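Local coordinates for protein Myo-inositol phosphohydrolase (Mitsuokella multacida, PDB 4WU3) that probably removes phosphate groups from inositol phosphates such as phytate, as a member of the protein-tyrosine-phosphatase-like inositol phosphatases, at residues P46-I52 with I171-D175; L211-P217 with R248-F252; F396-Q402 with L496-L502. The protein carries 2 engineered substitutions. All blocks are in the same frame, centred on the assembly; numbering follows the deposited sequence.

In the fold
The three contacts follow one another along the chain; none nests in or crosses another. Contact 1 comes first. It closes a loop of 118 residues and ties the N-terminal edge strand 49-54 to the hairpin strand 168-175. Contact 2 closes a shorter loop of 30 residues. It sets the turn after strand 205-211 against helix 247-261, beside a phosphate site. Contacts 1 and 2 are near each other, with centres about 22 Å apart, but they do not touch. Contact 3 lies across the centre of the chain from both, with its centre about 53 Å from that of contact 2. It closes a loop of 93 residues and joins helix 398-411 to the end of helix 493-499.

Contact 1: residues P46-I52 with I171-D175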
loop_
_atom_site.group_PDB
_atom_site.type_symbol
_atom_site.label_atom_id
_atom_site.label_comp_id
_atom_site.label_asym_id
_atom_site.label_seq_id
_atom_site.Cartn_x
_atom_site.Cartn_y
_atom_site.Cartn_z
ATOM N N PRO A 46 -23.214 7.889 8.944
ATOM C CA PRO A 46 -23.366 6.447 8.788
ATOM C C PRO A 46 -22.175 5.855 8.044
ATOM O O PRO A 46 -21.412 6.589 7.411
ATOM C CB PRO A 46 -24.641 6.308 7.961
ATOM C CG PRO A 46 -24.779 7.610 7.247
ATOM C CD PRO A 46 -24.225 8.642 8.187
ATOM N N LYS A 47 -22.009 4.540 8.122
ATOM C CA LYS A 47 -20.892 3.908 7.448
ATOM C C LYS A 47 -20.989 4.152 5.943
ATOM O O LYS A 47 -19.979 4.299 5.267
ATOM C CB LYS A 47 -20.832 2.400 7.734
ATOM C CG LYS A 47 -19.484 1.797 7.350
ATOM C CD LYS A 47 -19.559 0.342 6.901
ATOM C CE LYS A 47 -18.356 -0.004 6.029
ATOM N NZ LYS A 47 -18.025 -1.457 6.033
ATOM N N LEU A 48 -22.206 4.181 5.416
ATOM C CA LEU A 48 -22.404 4.394 3.991
ATOM C C LEU A 48 -23.425 5.493 3.792
ATOM O O LEU A 48 -24.609 5.298 4.056
ATOM C CB LEU A 48 -22.885 3.106 3.313
ATOM C CG LEU A 48 -22.880 3.124 1.781
ATOM C CD1 LEU A 48 -21.456 3.139 1.253
ATOM C CD2 LEU A 48 -23.621 1.918 1.233
ATOM N N ALA A 49 -22.969 6.651 3.326
ATOM C CA ALA A 49 -23.845 7.812 3.254
ATOM C C ALA A 49 -24.134 8.230 1.824
ATOM O O ALA A 49 -23.226 8.353 0.999
ATOM C CB ALA A 49 -23.245 8.965 4.031
ATOM N N LEU A 50 -25.411 8.445 1.524
ATOM C CA LEU A 50 -25.787 8.942 0.214
ATOM C C LEU A 50 -25.512 10.417 0.248
ATOM O O LEU A 50 -26.031 11.110 1.110
ATOM C CB LEU A 50 -27.260 8.674 -0.083
ATOM C CG LEU A 50 -27.826 9.233 -1.400
ATOM C CD1 LEU A 50 -27.018 8.768 -2.602
ATOM C CD2 LEU A 50 -29.282 8.830 -1.575
ATOM N N LYS A 51 -24.686 10.902 -0.674
ATOM C CA LYS A 51 -24.357 12.317 -0.692
ATOM C C LYS A 51 -24.291 12.880 -2.100
ATOM O O LYS A 51 -24.264 12.143 -3.090
ATOM C CB LYS A 51 -23.048 12.583 0.053
ATOM C CG LYS A 51 -21.848 11.843 -0.504
ATOM C CD LYS A 51 -21.181 12.587 -1.643
ATOM C CE LYS A 51 -19.724 12.146 -1.751
ATOM N NZ LYS A 51 -19.020 12.741 -2.912
ATOM N N ILE A 52 -24.268 14.207 -2.160
ATOM C CA ILE A 52 -24.236 14.941 -3.407
ATOM C C ILE A 52 -22.805 15.026 -3.947
ATOM O O ILE A 52 -21.897 15.454 -3.246
ATOM C CB ILE A 52 -24.834 16.349 -3.197
ATOM C CG1 ILE A 52 -26.328 16.240 -2.862
ATOM C CG2 ILE A 52 -24.633 17.229 -4.420
ATOM C CD1 ILE A 52 -26.966 17.532 -2.390
ATOM N N ILE A 171 -30.405 14.494 1.491
ATOM C CA ILE A 171 -29.131 13.961 0.976
ATOM C C ILE A 171 -27.967 14.769 1.520
ATOM O O ILE A 171 -27.967 16.009 1.458
ATOM C CB ILE A 171 -29.041 14.046 -0.548
ATOM C CG1 ILE A 171 -30.275 13.434 -1.208
ATOM C CG2 ILE A 171 -27.779 13.355 -1.035
ATOM C CD1 ILE A 171 -30.227 11.935 -1.352
ATOM N N TYR A 172 -26.970 14.068 2.043
ATOM C CA TYR A 172 -25.830 14.742 2.659
ATOM C C TYR A 172 -25.096 15.582 1.613
ATOM O O TYR A 172 -25.063 15.244 0.426
ATOM C CB TYR A 172 -24.861 13.739 3.315
ATOM C CG TYR A 172 -25.377 13.075 4.577
ATOM C CD1 TYR A 172 -25.394 13.749 5.789
ATOM C CD2 TYR A 172 -25.824 11.757 4.556
ATOM C CE1 TYR A 172 -25.860 13.137 6.943
ATOM C CE2 TYR A 172 -26.291 11.136 5.698
ATOM C CZ TYR A 172 -26.306 11.830 6.890
ATOM O OH TYR A 172 -26.767 11.208 8.025
ATOM N N ARG A 173 -24.522 16.687 2.066
ATOM C CA ARG A 173 -23.612 17.465 1.250
ATOM C C ARG A 173 -22.195 16.973 1.514
ATOM O O ARG A 173 -21.987 16.052 2.303
ATOM C CB ARG A 173 -23.750 18.953 1.554
ATOM C CG ARG A 173 -24.952 19.574 0.857
ATOM C CD ARG A 173 -25.186 21.011 1.286
ATOM N NE ARG A 173 -25.770 21.085 2.624
ATOM C CZ ARG A 173 -26.238 22.200 3.184
ATOM N NH1 ARG A 173 -26.192 23.354 2.525
ATOM N NH2 ARG A 173 -26.757 22.157 4.410
ATOM N N PHE A 174 -21.224 17.566 0.832
ATOM C CA PHE A 174 -19.886 17.007 0.823
ATOM C C PHE A 174 -18.850 18.082 0.604
ATOM O O PHE A 174 -19.035 18.962 -0.225
ATOM C CB PHE A 174 -19.770 15.967 -0.287
ATOM C CG PHE A 174 -18.560 15.086 -0.170
ATOM C CD1 PHE A 174 -18.508 14.085 0.793
ATOM C CD2 PHE A 174 -17.479 15.245 -1.026
ATOM C CE1 PHE A 174 -17.400 13.264 0.904
ATOM C CE2 PHE A 174 -16.369 14.418 -0.924
ATOM C CZ PHE A 174 -16.329 13.427 0.039
ATOM N N ASP A 175 -17.761 17.991 1.360
ATOM C CA ASP A 175 -16.631 18.893 1.213
ATOM C C ASP A 175 -15.519 18.206 0.432
ATOM O O ASP A 175 -14.939 17.228 0.900
ATOM C CB ASP A 175 -16.080 19.310 2.576
ATOM C CG ASP A 175 -14.919 20.288 2.448
ATOM O OD1 ASP A 175 -15.100 21.350 1.816
ATOM O OD2 ASP A 175 -13.827 19.990 2.957
HETATM O O HOH W 1 -21.683 18.620 -2.278
#
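This is a strand-to-strand contact, centred on a single backbone bridge between Lys51 and Tyr172. It joins the outer strand 49-54 of a four-stranded antiparallel sheet to strand 168-175 of a two-stranded hairpin. Two backbone bonds from Tyr172 straddle Lys51: Tyr172 N donates to Leu50 O at 3.2 Å, and Ile52 N donates to Tyr172 O at 2.9 Å. That is the bonding pattern of a parallel bridge. The strands cross at 61°, and the pairing goes no further. A water next to it bonds weakly to both Ile52 O and Phe174 N.

Strand 49-54 also pairs with strand 132-137, through Ala49 with Phe137 and Lys51 with Ser135. It therefore stitches the sheet to the hairpin, which is consistent with the small beta barrel that accompanies the phosphatase domain in PTP-like phytases.

Lys51 and Phe174 make the main side-chain contact. The CG of Lys51 sits between the backbone N and the carbonyl carbon (chi1 59°), and the chain bends at chi2 (86°). This lays its end over one face of the Phe174 ring. CE is 3.5 Å from the ring centroid of Phe174 in a CH-pi contact. NZ is 3.6 Å from the same centroid, a cation-pi contact close to the ring normal. NZ also forms a salt bridge with Asp53, and Phe137 meets the Phe174 ring edge-to-face.

Apolar groups fill in around the bridge. Leu50 CD2 presses on Ile171 CD1 at 3.3 Å, tighter than usual. Ile52 CG1 meets Ile171 CG2 at 3.7 Å, the two side chains roughly perpendicular. Farther along, Ala49 CB lies 3.8 Å from Tyr172 CD2, and Pro46 CD approaches the hydroxyl end of the same ring.

Contact 2: residues L211-P217 with R248-F252. With PO4 (phosphate ion), chain G.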
loop_
_atom_site.group_PDB
_atom_site.type_symbol
_atom_site.label_atom_id
_atom_site.label_comp_id
_atom_site.label_asym_id
_atom_site.label_seq_id
_atom_site.Cartn_x
_atom_site.Cartn_y
_atom_site.Cartn_z
ATOM N N LEU A 211 -13.122 1.128 -10.647
ATOM C CA LEU A 211 -11.834 1.319 -9.965
ATOM C C LEU A 211 -11.989 1.931 -8.585
ATOM O O LEU A 211 -12.709 2.915 -8.413
ATOM C CB LEU A 211 -10.918 2.235 -10.776
ATOM C CG LEU A 211 -10.667 1.815 -12.213
ATOM C CD1 LEU A 211 -9.611 2.706 -12.846
ATOM C CD2 LEU A 211 -10.252 0.362 -12.266
ATOM N N GLN A 212 -11.290 1.352 -7.615
ATOM C CA GLN A 212 -11.297 1.858 -6.260
ATOM C C GLN A 212 -10.569 3.193 -6.220
ATOM O O GLN A 212 -9.490 3.338 -6.802
ATOM C CB GLN A 212 -10.592 0.883 -5.301
ATOM C CG GLN A 212 -11.165 -0.519 -5.266
ATOM C CD GLN A 212 -12.510 -0.588 -4.571
ATOM O OE1 GLN A 212 -12.649 -0.144 -3.435
ATOM N NE2 GLN A 212 -13.506 -1.160 -5.247
ATOM N N ASP A 213 -11.150 4.153 -5.510
ATOM C CA ASP A 213 -10.513 5.430 -5.301
ATOM C C ASP A 213 -9.170 5.199 -4.621
ATOM O O ASP A 213 -9.028 4.310 -3.780
ATOM C CB ASP A 213 -11.413 6.314 -4.442
ATOM C CG ASP A 213 -11.072 7.783 -4.531
ATOM O OD1 ASP A 213 -10.014 8.154 -5.083
ATOM O OD2 ASP A 213 -11.880 8.584 -4.033
ATOM N N HIS A 214 -8.184 5.997 -5.020
ATOM C CA HIS A 214 -6.851 6.026 -4.398
ATOM C C HIS A 214 -5.794 5.064 -4.964
ATOM O O HIS A 214 -4.632 5.179 -4.611
ATOM C CB HIS A 214 -6.966 5.829 -2.887
ATOM C CG HIS A 214 -7.847 6.840 -2.216
ATOM N ND1 HIS A 214 -7.566 8.193 -2.209
ATOM C CD2 HIS A 214 -8.996 6.691 -1.519
ATOM C CE1 HIS A 214 -8.515 8.831 -1.547
ATOM N NE2 HIS A 214 -9.388 7.942 -1.108
ATOM N N PHE A 215 -6.180 4.149 -5.845
ATOM C CA PHE A 215 -5.283 3.107 -6.309
ATOM C C PHE A 215 -5.244 3.039 -7.820
ATOM O O PHE A 215 -6.134 3.548 -8.497
ATOM C CB PHE A 215 -5.734 1.739 -5.808
ATOM C CG PHE A 215 -5.687 1.579 -4.317
ATOM C CD1 PHE A 215 -4.505 1.767 -3.619
ATOM C CD2 PHE A 215 -6.822 1.209 -3.621
ATOM C CE1 PHE A 215 -4.465 1.604 -2.257
ATOM C CE2 PHE A 215 -6.786 1.039 -2.262
ATOM C CZ PHE A 215 -5.607 1.241 -1.575
ATOM N N ARG A 216 -4.207 2.393 -8.335
ATOM C CA ARG A 216 -4.087 2.100 -9.759
ATOM C C ARG A 216 -5.132 1.079 -10.146
ATOM O O ARG A 216 -5.604 0.330 -9.301
ATOM C CB ARG A 216 -2.706 1.514 -10.059
ATOM C CG ARG A 216 -2.315 0.382 -9.103
ATOM C CD ARG A 216 -1.275 -0.537 -9.718
ATOM N NE ARG A 216 -1.833 -1.236 -10.869
ATOM C CZ ARG A 216 -1.187 -2.156 -11.574
ATOM N NH1 ARG A 216 0.057 -2.496 -11.254
ATOM N NH2 ARG A 216 -1.792 -2.745 -12.594
ATOM N N PRO A 217 -5.476 1.016 -11.433
ATOM C CA PRO A 217 -6.266 -0.119 -11.916
ATOM C C PRO A 217 -5.481 -1.438 -11.790
ATOM O O PRO A 217 -4.267 -1.447 -12.000
ATOM C CB PRO A 217 -6.467 0.212 -13.391
ATOM C CG PRO A 217 -5.257 1.000 -13.749
ATOM C CD PRO A 217 -4.939 1.825 -12.540
ATOM N N ARG A 248 -7.263 8.753 -10.437
ATOM C CA ARG A 248 -7.634 7.737 -11.408
ATOM C C ARG A 248 -7.737 8.363 -12.780
ATOM O O ARG A 248 -7.350 7.745 -13.778
ATOM C CB ARG A 248 -8.954 7.060 -11.031
ATOM C CG ARG A 248 -8.872 6.209 -9.783
ATOM C CD ARG A 248 -10.259 5.886 -9.224
ATOM N NE ARG A 248 -10.929 7.044 -8.619
ATOM C CZ ARG A 248 -12.154 7.001 -8.100
ATOM N NH1 ARG A 248 -12.689 8.090 -7.565
ATOM N NH2 ARG A 248 -12.853 5.865 -8.122
ATOM N N THR A 249 -8.243 9.595 -12.835
ATOM C CA THR A 249 -8.402 10.295 -14.116
ATOM C C THR A 249 -7.041 10.562 -14.763
ATOM O O THR A 249 -6.860 10.349 -15.958
ATOM C CB THR A 249 -9.210 11.601 -13.961
ATOM O OG1 THR A 249 -10.585 11.287 -13.705
ATOM C CG2 THR A 249 -9.150 12.438 -15.218
ATOM N N THR A 250 -6.071 10.991 -13.973
ATOM C CA THR A 250 -4.756 11.318 -14.518
ATOM C C THR A 250 -3.983 10.075 -14.935
ATOM O O THR A 250 -3.260 10.098 -15.925
ATOM C CB THR A 250 -3.934 12.147 -13.525
ATOM O OG1 THR A 250 -4.627 13.373 -13.279
ATOM C CG2 THR A 250 -2.548 12.458 -14.082
ATOM N N ILE A 251 -4.141 8.988 -14.190
ATOM C CA ILE A 251 -3.575 7.729 -14.609
ATOM C C ILE A 251 -4.036 7.409 -16.019
ATOM O O ILE A 251 -3.227 7.007 -16.857
ATOM C CB ILE A 251 -4.001 6.556 -13.702
ATOM C CG1 ILE A 251 -3.267 6.616 -12.364
ATOM C CG2 ILE A 251 -3.715 5.237 -14.395
ATOM C CD1 ILE A 251 -3.871 5.710 -11.313
ATOM N N PHE A 252 -5.327 7.571 -16.289
ATOM C CA PHE A 252 -5.842 7.177 -17.593
ATOM C C PHE A 252 -5.590 8.178 -18.710
ATOM O O PHE A 252 -5.532 7.790 -19.880
ATOM C CB PHE A 252 -7.312 6.792 -17.527
ATOM C CG PHE A 252 -7.515 5.392 -17.092
ATOM C CD1 PHE A 252 -7.313 5.041 -15.779
ATOM C CD2 PHE A 252 -7.866 4.412 -18.003
ATOM C CE1 PHE A 252 -7.468 3.729 -15.371
ATOM C CE2 PHE A 252 -8.014 3.101 -17.611
ATOM C CZ PHE A 252 -7.814 2.764 -16.296
HETATM P P PO4 G . -9.917 10.694 -8.183
HETATM O O1 PO4 G . -9.142 11.439 -7.122
HETATM O O2 PO4 G . -9.792 11.508 -9.452
HETATM O O3 PO4 G . -11.361 10.536 -7.788
HETATM O O4 PO4 G . -9.354 9.308 -8.440
#
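Asp213 lies across Arg248, its carboxylate plane stacked at 12° to the guanidinium plane. Asp213 CA sits over the centre of one guanidinium face. OD1 of Asp213 is 3.6 Å from NH1 of Arg248, a long salt bridge held by charge only, with OD1 well out of the guanidinium plane. His214, in the same type II turn, touches the bound inositol tetrakisphosphate.

NH2 of Arg248 donates to Leu211 O at 3.0 Å, nearly in the guanidinium plane, and also pairs with Glu124. The bend at chi3 (-71°) turns the other edge to a phosphate ion: NE bonds to O4 at 2.8 Å and NH1 to O3 at 2.8 Å. The backbone N of Arg248 also bonds to O4.

Leu211 CD1 and Pro217 CG both approach CE1 of Phe252, the first at 3.5 Å. Pro217 CD reaches toward Ile251 CG2, at 4.1 Å.

Ser242, Ala244 and Met246 also hold the ion, as in the phosphate-binding loop of protein tyrosine phosphatases. The ion probably comes from the crystallisation liquor. Bonds at both edges and Asp213 over one face should fix the rotation of the guanidinium, so that Arg248 keeps two N-H groups directed at a bound phosphate.

Contact 3: residues F396-Q402 with L496-L502; sequences FSNGELQ and LVEKNGL
Gln402 and Asn500 make the hydrogen bond of this contact: NE2 of Gln402 donates to OD1 of Asn500 at 2.9 Å. The bond is fairly straight, but the donor stands above the carbonyl plane, and the two amides are turned 56° apart. NE2 of Gln402 also donates to Asn398 OD1 at 3.2 Å. A water accepts from Asn500 ND2 and donates to Asn398 OD1, linking the same groups by a second route. Asn500 ND2 is held further by Leu496 O, at 3.0 Å.

The apolar contacts lie beside this network. Leu401 CG is anti to the backbone N (chi1 178°), which sends CD2 to meet Leu496 CG at 3.9 Å, tip to tip. CD1 of Leu401 passes Leu502 CD1 at 4.2 Å. The Phe396 ring turns its edge to Val497, with CZ 3.9 Å from CG2.

Ser397 and Glu400 form a capping box at the start of helix 398-411. Gly501, with positive phi, is the C-prime residue of a Schellman motif that ends helix 493-499.

Val497, with Phe396 before helix 398-411 and Leu502 after helix 493-499, packs on Ile418, so the helix junctions lie against strand 416-422 of the mixed sheet.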
loop_
_atom_site.group_PDB
_atom_site.type_symbol
_atom_site.label_atom_id
_atom_site.label_comp_id
_atom_site.label_asym_id
_atom_site.label_seq_id
_atom_site.Cartn_x
_atom_site.Cartn_y
_atom_site.Cartn_z
ATOM N N PHE A 396 -22.848 -37.820 -4.132
ATOM C CA PHE A 396 -22.971 -39.228 -3.738
ATOM C C PHE A 396 -21.827 -40.089 -4.276
ATOM O O PHE A 396 -21.435 -39.983 -5.444
ATOM C CB PHE A 396 -24.313 -39.820 -4.209
ATOM C CG PHE A 396 -24.652 -39.510 -5.645
ATOM C CD1 PHE A 396 -24.073 -40.221 -6.679
ATOM C CD2 PHE A 396 -25.550 -38.499 -5.955
ATOM C CE1 PHE A 396 -24.376 -39.933 -7.998
ATOM C CE2 PHE A 396 -25.869 -38.202 -7.273
ATOM C CZ PHE A 396 -25.282 -38.927 -8.296
ATOM N N SER A 397 -21.296 -40.936 -3.401
ATOM C CA SER A 397 -20.425 -42.016 -3.800
ATOM C C SER A 397 -21.291 -43.109 -4.433
ATOM O O SER A 397 -22.519 -43.012 -4.424
ATOM C CB SER A 397 -19.750 -42.585 -2.567
ATOM O OG SER A 397 -20.732 -43.024 -1.655
ATOM N N ASN A 398 -20.654 -44.166 -4.937
ATOM C CA ASN A 398 -21.384 -45.311 -5.494
ATOM C C ASN A 398 -22.343 -45.925 -4.493
ATOM O O ASN A 398 -23.503 -46.196 -4.799
ATOM C CB ASN A 398 -20.428 -46.404 -5.965
ATOM C CG ASN A 398 -21.166 -47.611 -6.525
ATOM O OD1 ASN A 398 -22.177 -47.465 -7.211
ATOM N ND2 ASN A 398 -20.686 -48.807 -6.206
ATOM N N GLY A 399 -21.845 -46.149 -3.288
ATOM C CA GLY A 399 -22.636 -46.760 -2.236
ATOM C C GLY A 399 -23.854 -45.938 -1.903
ATOM O O GLY A 399 -24.892 -46.482 -1.551
ATOM N N GLU A 400 -23.721 -44.622 -1.982
ATOM C CA GLU A 400 -24.829 -43.750 -1.631
ATOM C C GLU A 400 -25.821 -43.693 -2.777
ATOM O O GLU A 400 -27.017 -43.570 -2.562
ATOM C CB GLU A 400 -24.330 -42.365 -1.261
ATOM C CG GLU A 400 -23.610 -42.348 0.073
ATOM C CD GLU A 400 -22.784 -41.104 0.266
ATOM O OE1 GLU A 400 -21.912 -40.830 -0.587
ATOM O OE2 GLU A 400 -23.004 -40.409 1.277
ATOM N N LEU A 401 -25.331 -43.808 -3.999
ATOM C CA LEU A 401 -26.251 -43.882 -5.119
ATOM C C LEU A 401 -27.096 -45.149 -5.011
ATOM O O LEU A 401 -28.303 -45.109 -5.255
ATOM C CB LEU A 401 -25.525 -43.856 -6.454
ATOM C CG LEU A 401 -26.469 -43.983 -7.646
ATOM C CD1 LEU A 401 -27.404 -42.791 -7.757
ATOM C CD2 LEU A 401 -25.662 -44.146 -8.917
ATOM N N GLN A 402 -26.471 -46.257 -4.625
ATOM C CA GLN A 402 -27.204 -47.526 -4.488
ATOM C C GLN A 402 -28.319 -47.396 -3.461
ATOM O O GLN A 402 -29.398 -47.950 -3.648
ATOM C CB GLN A 402 -26.275 -48.688 -4.105
ATOM C CG GLN A 402 -25.175 -48.976 -5.120
ATOM C CD GLN A 402 -25.715 -49.323 -6.504
ATOM O OE1 GLN A 402 -26.705 -50.040 -6.640
ATOM N NE2 GLN A 402 -25.059 -48.816 -7.535
ATOM N N LEU A 496 -21.299 -43.367 -13.949
ATOM C CA LEU A 496 -21.886 -44.030 -12.784
ATOM C C LEU A 496 -23.421 -44.021 -12.815
ATOM O O LEU A 496 -24.056 -45.049 -12.582
ATOM C CB LEU A 496 -21.403 -43.374 -11.485
ATOM C CG LEU A 496 -21.998 -43.979 -10.201
ATOM C CD1 LEU A 496 -21.654 -45.460 -10.098
ATOM C CD2 LEU A 496 -21.506 -43.219 -8.974
ATOM N N VAL A 497 -24.012 -42.862 -13.078
ATOM C CA VAL A 497 -25.467 -42.730 -13.039
ATOM C C VAL A 497 -26.152 -43.541 -14.148
ATOM O O VAL A 497 -27.147 -44.221 -13.908
ATOM C CB VAL A 497 -25.893 -41.247 -13.132
ATOM C CG1 VAL A 497 -27.349 -41.133 -13.531
ATOM C CG2 VAL A 497 -25.658 -40.554 -11.796
ATOM N N GLU A 498 -25.610 -43.491 -15.358
ATOM C CA GLU A 498 -26.274 -44.142 -16.488
ATOM C C GLU A 498 -26.157 -45.658 -16.399
ATOM O O GLU A 498 -27.119 -46.380 -16.647
ATOM C CB GLU A 498 -25.739 -43.600 -17.805
ATOM C CG GLU A 498 -26.178 -42.157 -18.045
ATOM C CD GLU A 498 -25.616 -41.551 -19.317
ATOM O OE1 GLU A 498 -24.752 -42.181 -19.962
ATOM O OE2 GLU A 498 -26.032 -40.433 -19.673
ATOM N N LYS A 499 -24.982 -46.115 -15.988
ATOM C CA LYS A 499 -24.727 -47.516 -15.656
ATOM C C LYS A 499 -25.789 -48.080 -14.703
ATOM O O LYS A 499 -26.099 -49.268 -14.755
ATOM C CB LYS A 499 -23.319 -47.606 -15.041
ATOM C CG LYS A 499 -22.921 -48.904 -14.360
ATOM C CD LYS A 499 -21.553 -48.736 -13.706
ATOM C CE LYS A 499 -21.133 -49.956 -12.900
ATOM N NZ LYS A 499 -19.969 -49.661 -12.017
ATOM N N ASN A 500 -26.336 -47.238 -13.828
ATOM C CA ASN A 500 -27.376 -47.672 -12.880
ATOM C C ASN A 500 -28.803 -47.347 -13.334
ATOM O O ASN A 500 -29.736 -47.335 -12.528
ATOM C CB ASN A 500 -27.112 -47.094 -11.484
ATOM C CG ASN A 500 -26.027 -47.859 -10.738
ATOM O OD1 ASN A 500 -26.286 -48.895 -10.126
ATOM N ND2 ASN A 500 -24.806 -47.357 -10.799
ATOM N N GLY A 501 -28.964 -47.085 -14.628
ATOM C CA GLY A 501 -30.290 -46.988 -15.234
ATOM C C GLY A 501 -31.006 -45.659 -15.051
ATOM O O GLY A 501 -32.229 -45.585 -15.182
ATOM N N LEU A 502 -30.257 -44.601 -14.756
ATOM C CA LEU A 502 -30.851 -43.279 -14.603
ATOM C C LEU A 502 -30.334 -42.340 -15.675
ATOM O O LEU A 502 -29.304 -42.597 -16.284
ATOM C CB LEU A 502 -30.535 -42.700 -13.223
ATOM C CG LEU A 502 -30.912 -43.558 -12.020
ATOM C CD1 LEU A 502 -30.345 -42.952 -10.747
ATOM C CD2 LEU A 502 -32.417 -43.705 -11.910
HETATM O O HOH W 2 -22.580 -48.781 -9.630
#